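Local structure of importin subunit beta-1 (Saccharomyces cerevisiae, 5OWU) at residues Gly760-Leu765 against Ala810-Asp815; Leu727-Gln732 against Val776-Gln781. The protein carries proteins into the nucleus by associating with importin alpha, the adaptor that recognises the classical nuclear localization signal of the cargo. All coordinates share one frame; numbering follows the deposited sequence.

Contact 1 of 2, residues Gly760-Leu765 against Ala810-Asp815; sequences GIVAGL and AAMFPD
Met-812 reaches across to Val-762 and Leu-765 in a small, buried, largely apolar contact between the C-terminal ends of two helices, 741-764 of HEAT repeat 17 and 796-812 of HEAT repeat 18. These are the second long helices of successive repeats, and their meeting illustrates how a HEAT solenoid is built: each repeat lays its helices against the equivalent ones of the next. The backbones stay well apart, the nearest CA atoms being those of Val-762 and Met-812 at 9.0 Å, and one long, flexible side chain bridges the gap.

The methionine leaves its backbone pointing at the other helix. Its chain runs straight out as far as the sulfur, with chi2 at 177°, and then bends at chi3 (58°), which turns the terminal methyl aside toward the residue that follows the facing helix. Two different points are touched as a result. The thioether SD lies 3.8 Å from CG1 of Val-762, the branch of the valine that stands opposite its own backbone N, and the two side chains pass each other at a slant. The methyl CE comes within 3.2 Å of the carbonyl O of Leu-765, the first residue to depart from helical geometry. The leucine thus meets the methionine through its backbone, while its isobutyl group packs on Ile-718 and Leu-721 of helix 718-732. Leu-772, in the short helix 769-772 between the two repeats, touches both Val-762 and Met-812.

Between the two segments the attraction is mainly dispersion, with the polarised S-methyl group perhaps adding a weak electrostatic pull toward the leucine carbonyl; such contacts are non-directional and set no strict geometry between the two helices.

Contact 2 of 2, residues Leu727-Gln732 against Val776-Gln781; sequences LCVAAQ and VGTIFQ
Gln-732 reaches Thr-778 from an uncommon first torsion: with chi1 at 77°, its CG sits between the backbone N and the carbonyl carbon, and the chain is extended beyond CG, straight across to the neighbouring helix. There NE2 donates a long but nearly linear hydrogen bond to the backbone O of Thr-778, 3.3 Å away, with an N-H...O angle of 172°. The acceptor lies almost in the glutamine's amide plane, whereas the donor is tilted out of the carbonyl plane of Thr-778. The other end of the amide is held too, OE1 being hydrogen-bonded to Tyr-758 OH of helix 741-764, so the flat group is fixed at both its polar atoms.

This bridge joins the first long helices of HEAT repeats 17 and 18, whose short segments run roughly parallel, 29° apart, with axes 10.8 Å from each other, as expected of equivalent helices in a solenoid. One turn before the glutamine, Val-729 meets Thr-778 methyl to methyl, the side chains crossing at about a right angle; CG2 to CG2 is 3.2 Å, closer than methyls normally come and so doubtful. CB of Gln-781, beside the threonine carbonyl oxygen, packs 3.9 Å from NE2 of Gln-732.

Overall arrangement
Contacts 1 and 2 are two joints of one interface, that between HEAT repeats 17 and 18, with centres about 16 Å apart. Contact 2 pairs helix 718-732 with helix 776-788, and contact 1 pairs the partners that follow them, 741-764 and 796-812. Along the chain the segments alternate, 727-732, 760-765, 776-781, 810-815, which is the order produced by stacking one helical hairpin on the next. The two contacts also touch: Phe-813, just after helix 796-812, packs CE1 3.9 Å from CG2 of Val-776 in helix 776-788. Together they tie repeat 17 of the import receptor to repeat 18 in both helix layers.

Contact 1 of 2, residues Gly760-Leu765 against Ala810-Asp815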
loop_
_atom_site.group_PDB
_atom_site.type_symbol
_atom_site.label_atom_id
_atom_site.label_comp_id
_atom_site.label_asym_id
_atom_site.label_seq_id
_atom_site.Cartn_x
_atom_site.Cartn_y
_atom_site.Cartn_z
ATOM N N GLY A 760 -10.305 13.772 22.443
ATOM C CA GLY A 760 -10.969 15.060 22.500
ATOM C C GLY A 760 -12.113 15.079 23.498
ATOM O O GLY A 760 -12.326 16.072 24.195
ATOM N N ILE A 761 -12.861 13.977 23.581
ATOM C CA ILE A 761 -14.012 13.916 24.481
ATOM C C ILE A 761 -13.549 13.920 25.931
ATOM O O ILE A 761 -14.082 14.649 26.772
ATOM C CB ILE A 761 -14.868 12.678 24.158
ATOM C CG1 ILE A 761 -15.677 12.940 22.890
ATOM C CG2 ILE A 761 -15.795 12.318 25.307
ATOM C CD1 ILE A 761 -16.335 11.698 22.302
ATOM N N VAL A 762 -12.540 13.110 26.242
ATOM C CA VAL A 762 -12.046 13.059 27.611
ATOM C C VAL A 762 -11.438 14.400 28.010
ATOM O O VAL A 762 -11.597 14.849 29.150
ATOM C CB VAL A 762 -11.052 11.894 27.760
ATOM C CG1 VAL A 762 -10.342 11.936 29.107
ATOM C CG2 VAL A 762 -11.805 10.592 27.601
ATOM N N ALA A 763 -10.753 15.073 27.079
ATOM C CA ALA A 763 -10.248 16.413 27.371
ATOM C C ALA A 763 -11.392 17.388 27.622
ATOM O O ALA A 763 -11.373 18.150 28.593
ATOM C CB ALA A 763 -9.370 16.913 26.224
ATOM N N GLY A 764 -12.403 17.381 26.754
ATOM C CA GLY A 764 -13.492 18.333 26.888
ATOM C C GLY A 764 -14.313 18.131 28.144
ATOM O O GLY A 764 -14.763 19.102 28.757
ATOM N N LEU A 765 -14.505 16.880 28.556
ATOM C CA LEU A 765 -15.310 16.558 29.724
ATOM C C LEU A 765 -14.460 16.293 30.958
ATOM O O LEU A 765 -14.910 15.595 31.873
ATOM C CB LEU A 765 -16.199 15.356 29.424
ATOM C CG LEU A 765 -17.080 15.505 28.183
ATOM C CD1 LEU A 765 -17.927 14.252 27.997
ATOM C CD2 LEU A 765 -17.956 16.750 28.281
ATOM N N ALA A 810 -8.269 7.744 34.519
ATOM C CA ALA A 810 -8.027 7.409 35.920
ATOM C C ALA A 810 -8.107 8.649 36.805
ATOM O O ALA A 810 -8.724 8.621 37.874
ATOM C CB ALA A 810 -6.665 6.741 36.082
ATOM N N ALA A 811 -7.487 9.751 36.377
ATOM C CA ALA A 811 -7.462 10.955 37.200
ATOM C C ALA A 811 -8.850 11.557 37.362
ATOM O O ALA A 811 -9.113 12.251 38.347
ATOM C CB ALA A 811 -6.523 11.989 36.582
ATOM N N MET A 812 -9.741 11.332 36.396
ATOM C CA MET A 812 -11.068 11.927 36.477
ATOM C C MET A 812 -11.944 11.264 37.533
ATOM O O MET A 812 -12.908 11.879 38.001
ATOM C CB MET A 812 -11.761 11.845 35.124
ATOM C CG MET A 812 -11.215 12.810 34.099
ATOM S SD MET A 812 -12.002 12.596 32.512
ATOM C CE MET A 812 -13.716 12.880 32.943
ATOM N N PHE A 813 -11.667 10.012 37.898
ATOM C CA PHE A 813 -12.508 9.307 38.864
ATOM C C PHE A 813 -11.689 8.896 40.082
ATOM O O PHE A 813 -11.184 7.762 40.145
ATOM C CB PHE A 813 -13.151 8.076 38.222
ATOM C CG PHE A 813 -14.076 8.392 37.067
ATOM C CD1 PHE A 813 -13.586 8.495 35.776
ATOM C CD2 PHE A 813 -15.441 8.564 37.275
ATOM C CE1 PHE A 813 -14.431 8.772 34.715
ATOM C CE2 PHE A 813 -16.295 8.841 36.215
ATOM C CZ PHE A 813 -15.790 8.946 34.938
ATOM N N PRO A 814 -11.533 9.763 41.086
ATOM C CA PRO A 814 -10.870 9.338 42.327
ATOM C C PRO A 814 -11.777 8.581 43.283
ATOM O O PRO A 814 -11.300 8.134 44.330
ATOM C CB PRO A 814 -10.415 10.669 42.935
ATOM C CG PRO A 814 -11.460 11.635 42.508
ATOM C CD PRO A 814 -11.901 11.195 41.125
ATOM N N ASP A 815 -13.061 8.419 42.957
ATOM C CA ASP A 815 -13.987 7.710 43.831
ATOM C C ASP A 815 -13.803 6.200 43.800
ATOM O O ASP A 815 -14.464 5.504 44.575
ATOM C CB ASP A 815 -15.436 8.047 43.446
ATOM C CG ASP A 815 -15.735 7.774 41.982
ATOM O OD1 ASP A 815 -14.800 7.827 41.156
ATOM O OD2 ASP A 815 -16.913 7.506 41.660
#

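Contact 2 of 2, residues Leu727-Gln732 against Val776-Gln781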
loop_
_atom_site.group_PDB
_atom_site.type_symbol
_atom_site.label_atom_id
_atom_site.label_comp_id
_atom_site.label_asym_id
_atom_site.label_seq_id
_atom_site.Cartn_x
_atom_site.Cartn_y
_atom_site.Cartn_z
ATOM N N LEU A 727 -21.705 6.093 17.615
ATOM C CA LEU A 727 -20.915 6.022 16.393
ATOM C C LEU A 727 -19.553 5.415 16.683
ATOM O O LEU A 727 -19.127 4.458 16.020
ATOM C CB LEU A 727 -20.777 7.415 15.780
ATOM C CG LEU A 727 -22.052 8.007 15.178
ATOM C CD1 LEU A 727 -21.795 9.438 14.730
ATOM C CD2 LEU A 727 -22.568 7.164 14.014
ATOM N N CYS A 728 -18.880 5.918 17.718
ATOM C CA CYS A 728 -17.540 5.427 17.995
ATOM C C CYS A 728 -17.580 3.930 18.252
ATOM O O CYS A 728 -16.809 3.167 17.656
ATOM C CB CYS A 728 -16.926 6.186 19.173
ATOM S SG CYS A 728 -16.473 7.897 18.766
ATOM N N VAL A 729 -18.533 3.480 19.073
ATOM C CA VAL A 729 -18.640 2.049 19.339
ATOM C C VAL A 729 -18.818 1.300 18.029
ATOM O O VAL A 729 -18.060 0.372 17.710
ATOM C CB VAL A 729 -19.791 1.759 20.321
ATOM C CG1 VAL A 729 -20.169 0.271 20.319
ATOM C CG2 VAL A 729 -19.380 2.159 21.710
ATOM N N ALA A 730 -19.792 1.731 17.220
ATOM C CA ALA A 730 -20.047 1.023 15.976
ATOM C C ALA A 730 -18.772 0.947 15.153
ATOM O O ALA A 730 -18.461 -0.094 14.561
ATOM C CB ALA A 730 -21.170 1.707 15.196
ATOM N N ALA A 731 -17.984 2.027 15.166
ATOM C CA ALA A 731 -16.777 2.060 14.352
ATOM C C ALA A 731 -15.703 1.136 14.913
ATOM O O ALA A 731 -14.999 0.465 14.149
ATOM C CB ALA A 731 -16.249 3.488 14.254
ATOM N N GLN A 732 -15.550 1.080 16.237
ATOM C CA GLN A 732 -14.444 0.296 16.775
ATOM C C GLN A 732 -14.714 -1.201 16.701
ATOM O O GLN A 732 -13.763 -1.989 16.718
ATOM C CB GLN A 732 -14.138 0.712 18.217
ATOM C CG GLN A 732 -15.095 0.186 19.274
ATOM C CD GLN A 732 -14.852 0.837 20.618
ATOM O OE1 GLN A 732 -14.542 2.025 20.690
ATOM N NE2 GLN A 732 -14.975 0.060 21.690
ATOM N N VAL A 776 -16.785 4.487 30.079
ATOM C CA VAL A 776 -15.402 4.148 30.408
ATOM C C VAL A 776 -15.057 2.752 29.904
ATOM O O VAL A 776 -14.016 2.544 29.267
ATOM C CB VAL A 776 -15.165 4.281 31.923
ATOM C CG1 VAL A 776 -13.801 3.741 32.318
ATOM C CG2 VAL A 776 -15.279 5.734 32.338
ATOM N N GLY A 777 -15.920 1.772 30.183
ATOM C CA GLY A 777 -15.651 0.419 29.720
ATOM C C GLY A 777 -15.511 0.341 28.212
ATOM O O GLY A 777 -14.641 -0.361 27.696
ATOM N N THR A 778 -16.377 1.052 27.486
ATOM C CA THR A 778 -16.269 1.118 26.030
ATOM C C THR A 778 -14.901 1.643 25.601
ATOM O O THR A 778 -14.243 1.084 24.706
ATOM C CB THR A 778 -17.389 2.012 25.489
ATOM O OG1 THR A 778 -18.641 1.327 25.597
ATOM C CG2 THR A 778 -17.160 2.391 24.038
ATOM N N ILE A 779 -14.457 2.733 26.231
ATOM C CA ILE A 779 -13.165 3.306 25.873
ATOM C C ILE A 779 -12.056 2.306 26.158
ATOM O O ILE A 779 -11.119 2.148 25.367
ATOM C CB ILE A 779 -12.954 4.634 26.622
ATOM C CG1 ILE A 779 -14.006 5.655 26.158
ATOM C CG2 ILE A 779 -11.541 5.180 26.386
ATOM C CD1 ILE A 779 -14.076 6.886 27.001
ATOM N N PHE A 780 -12.166 1.583 27.277
ATOM C CA PHE A 780 -11.141 0.604 27.610
ATOM C C PHE A 780 -11.134 -0.557 26.626
ATOM O O PHE A 780 -10.061 -1.088 26.318
ATOM C CB PHE A 780 -11.330 0.115 29.045
ATOM C CG PHE A 780 -10.454 0.824 30.026
ATOM C CD1 PHE A 780 -9.191 0.342 30.307
ATOM C CD2 PHE A 780 -10.878 1.991 30.646
ATOM C CE1 PHE A 780 -8.371 0.996 31.203
ATOM C CE2 PHE A 780 -10.065 2.647 31.541
ATOM C CZ PHE A 780 -8.804 2.150 31.816
ATOM N N GLN A 781 -12.300 -0.951 26.104
ATOM C CA GLN A 781 -12.324 -1.949 25.038
ATOM C C GLN A 781 -11.537 -1.457 23.831
ATOM O O GLN A 781 -10.725 -2.197 23.251
ATOM C CB GLN A 781 -13.765 -2.268 24.637
ATOM C CG GLN A 781 -14.592 -2.948 25.721
ATOM C CD GLN A 781 -16.069 -3.034 25.357
ATOM O OE1 GLN A 781 -16.440 -2.945 24.183
ATOM N NE2 GLN A 781 -16.920 -3.194 26.368
#